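PDB 5V8K: p800 reaction center core protein from Heliobacterium modesticaldum, which forms the homodimeric core of a photosynthetic reaction centre, holding bacteriochlorophylls and an iron-sulfur cluster and probably passing light-driven electrons across the membrane. Local coordinates for residues I341-A346 with V468-P473. Sequence-based numbering, arbitrary orientation.
Sequences IADIHA and VAVAAP
Asp343, in the last turn of helix 311-344, grips the backbone of segment 468-473 in a side-chain-to-main-chain contact flanked by small apolar groups, far from the centre of the subunit, where the second subunit packs against it. Asp343 OD1 accepts the backbone N-H of Ala471 at 2.8 Å with a nearly straight bond (162°), although the donor comes from well above the carboxylate plane. With chi1 at -81°, CG lies beside the aspartate's own N and anti to its carbonyl carbon, which sends the carboxylate out toward the loop. Aspartate suits the place: its short side chain reaches the loop N-H with one oxygen while OD2 bonds to the hydroxyls of Ser466 and Tyr358, which should fix its rotation.

Nearer the aspartate's backbone, branched Val468 can present one methyl, CG2, 3.6 Å from Asp343 CB and more loosely against Ile344 CG1, the two side chains crossing at about a right angle. The helix, predicted to cross the membrane in its earlier part, belongs to the PsaA/PsaB-like region, and the contact sits past that span; 468-473, extended up to Ala471 and then a short 3-10 segment, lies between helices 449-459 and 475-488. Past the helix end, Ala346 CB presses on Ala471 CB at 3.5 Å, tighter than usual for two carbons; single methyls suit so close an approach. The puckered ring of Pro473 continues this apolar patch, its CG 4.0 Å from Ala346 CB.

Facing away from the loop, His345 ND1 donates in its ring plane to Ile341 O (3.0 Å), while NE2 bonds to His520 of the second subunit.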
loop_
_atom_site.group_PDB
_atom_site.type_symbol
_atom_site.label_atom_id
_atom_site.label_comp_id
_atom_site.label_asym_id
_atom_site.label_seq_id
_atom_site.Cartn_x
_atom_site.Cartn_y
_atom_site.Cartn_z
ATOM N N ILE A 341 15.751 15.159 4.752
ATOM C CA ILE A 341 15.392 15.983 5.904
ATOM C C ILE A 341 15.960 17.383 5.738
ATOM O O ILE A 341 15.297 18.370 6.048
ATOM C CB ILE A 341 15.872 15.314 7.205
ATOM C CG1 ILE A 341 14.975 14.118 7.503
ATOM C CG2 ILE A 341 15.855 16.264 8.401
ATOM C CD1 ILE A 341 15.530 13.284 8.645
ATOM N N ALA A 342 17.199 17.478 5.245
ATOM C CA ALA A 342 17.841 18.752 4.946
ATOM C C ALA A 342 17.088 19.545 3.857
ATOM O O ALA A 342 16.822 20.736 4.029
ATOM C CB ALA A 342 19.302 18.489 4.533
ATOM N N ASP A 343 16.759 18.904 2.723
ATOM C CA ASP A 343 15.993 19.557 1.658
ATOM C C ASP A 343 14.614 20.002 2.147
ATOM O O ASP A 343 14.128 21.066 1.767
ATOM C CB ASP A 343 15.848 18.610 0.456
ATOM C CG ASP A 343 17.064 18.581 -0.447
ATOM O OD1 ASP A 343 17.710 19.643 -0.613
ATOM O OD2 ASP A 343 17.389 17.478 -0.979
ATOM N N ILE A 344 13.942 19.172 2.938
ATOM C CA ILE A 344 12.595 19.480 3.393
ATOM C C ILE A 344 12.595 20.751 4.229
ATOM O O ILE A 344 11.755 21.635 4.029
ATOM C CB ILE A 344 12.009 18.299 4.178
ATOM C CG1 ILE A 344 11.552 17.163 3.226
ATOM C CG2 ILE A 344 10.800 18.725 5.040
ATOM C CD1 ILE A 344 11.203 15.858 3.983
ATOM N N HIS A 345 13.553 20.865 5.175
ATOM C CA HIS A 345 13.531 21.878 6.215
ATOM C C HIS A 345 14.433 23.059 5.900
ATOM O O HIS A 345 14.706 23.868 6.792
ATOM C CB HIS A 345 13.913 21.262 7.576
ATOM C CG HIS A 345 12.911 20.279 8.089
ATOM N ND1 HIS A 345 12.989 18.932 7.817
ATOM C CD2 HIS A 345 11.797 20.443 8.835
ATOM C CE1 HIS A 345 11.966 18.305 8.375
ATOM N NE2 HIS A 345 11.218 19.202 8.985
ATOM N N ALA A 346 14.887 23.195 4.658
ATOM C CA ALA A 346 15.947 24.154 4.345
ATOM C C ALA A 346 15.547 25.592 4.654
ATOM O O ALA A 346 16.412 26.421 4.970
ATOM C CB ALA A 346 16.336 24.011 2.874
ATOM N N VAL A 468 13.338 14.116 -2.133
ATOM C CA VAL A 468 12.605 15.285 -2.615
ATOM C C VAL A 468 13.509 16.143 -3.478
ATOM O O VAL A 468 14.691 15.822 -3.654
ATOM C CB VAL A 468 12.022 16.109 -1.456
ATOM C CG1 VAL A 468 11.036 15.270 -0.683
ATOM C CG2 VAL A 468 13.099 16.576 -0.545
ATOM N N ALA A 469 12.956 17.226 -4.034
ATOM C CA ALA A 469 13.733 18.159 -4.841
ATOM C C ALA A 469 14.770 18.887 -4.006
ATOM O O ALA A 469 14.532 19.230 -2.846
ATOM C CB ALA A 469 12.833 19.204 -5.527
ATOM N N VAL A 470 15.934 19.106 -4.627
ATOM C CA VAL A 470 17.032 19.841 -4.023
ATOM C C VAL A 470 16.583 21.247 -3.658
ATOM O O VAL A 470 16.051 21.982 -4.498
ATOM C CB VAL A 470 18.211 19.901 -5.000
ATOM C CG1 VAL A 470 19.334 20.705 -4.417
ATOM C CG2 VAL A 470 18.707 18.515 -5.361
ATOM N N ALA A 471 16.869 21.661 -2.423
ATOM C CA ALA A 471 16.494 22.995 -1.973
ATOM C C ALA A 471 17.555 24.024 -2.361
ATOM O O ALA A 471 18.695 23.695 -2.676
ATOM C CB ALA A 471 16.270 22.995 -0.463
ATOM N N ALA A 472 17.158 25.292 -2.322
ATOM C CA ALA A 472 18.026 26.358 -2.814
ATOM C C ALA A 472 19.394 26.405 -2.159
ATOM O O ALA A 472 20.381 26.609 -2.884
ATOM C CB ALA A 472 17.333 27.709 -2.642
ATOM N N PRO A 473 19.540 26.239 -0.834
ATOM C CA PRO A 473 20.881 26.260 -0.234
ATOM C C PRO A 473 21.837 25.215 -0.797
ATOM O O PRO A 473 23.049 25.340 -0.621
ATOM C CB PRO A 473 20.605 25.994 1.255
ATOM C CG PRO A 473 19.180 26.373 1.476
ATOM C CD PRO A 473 18.465 26.154 0.181
#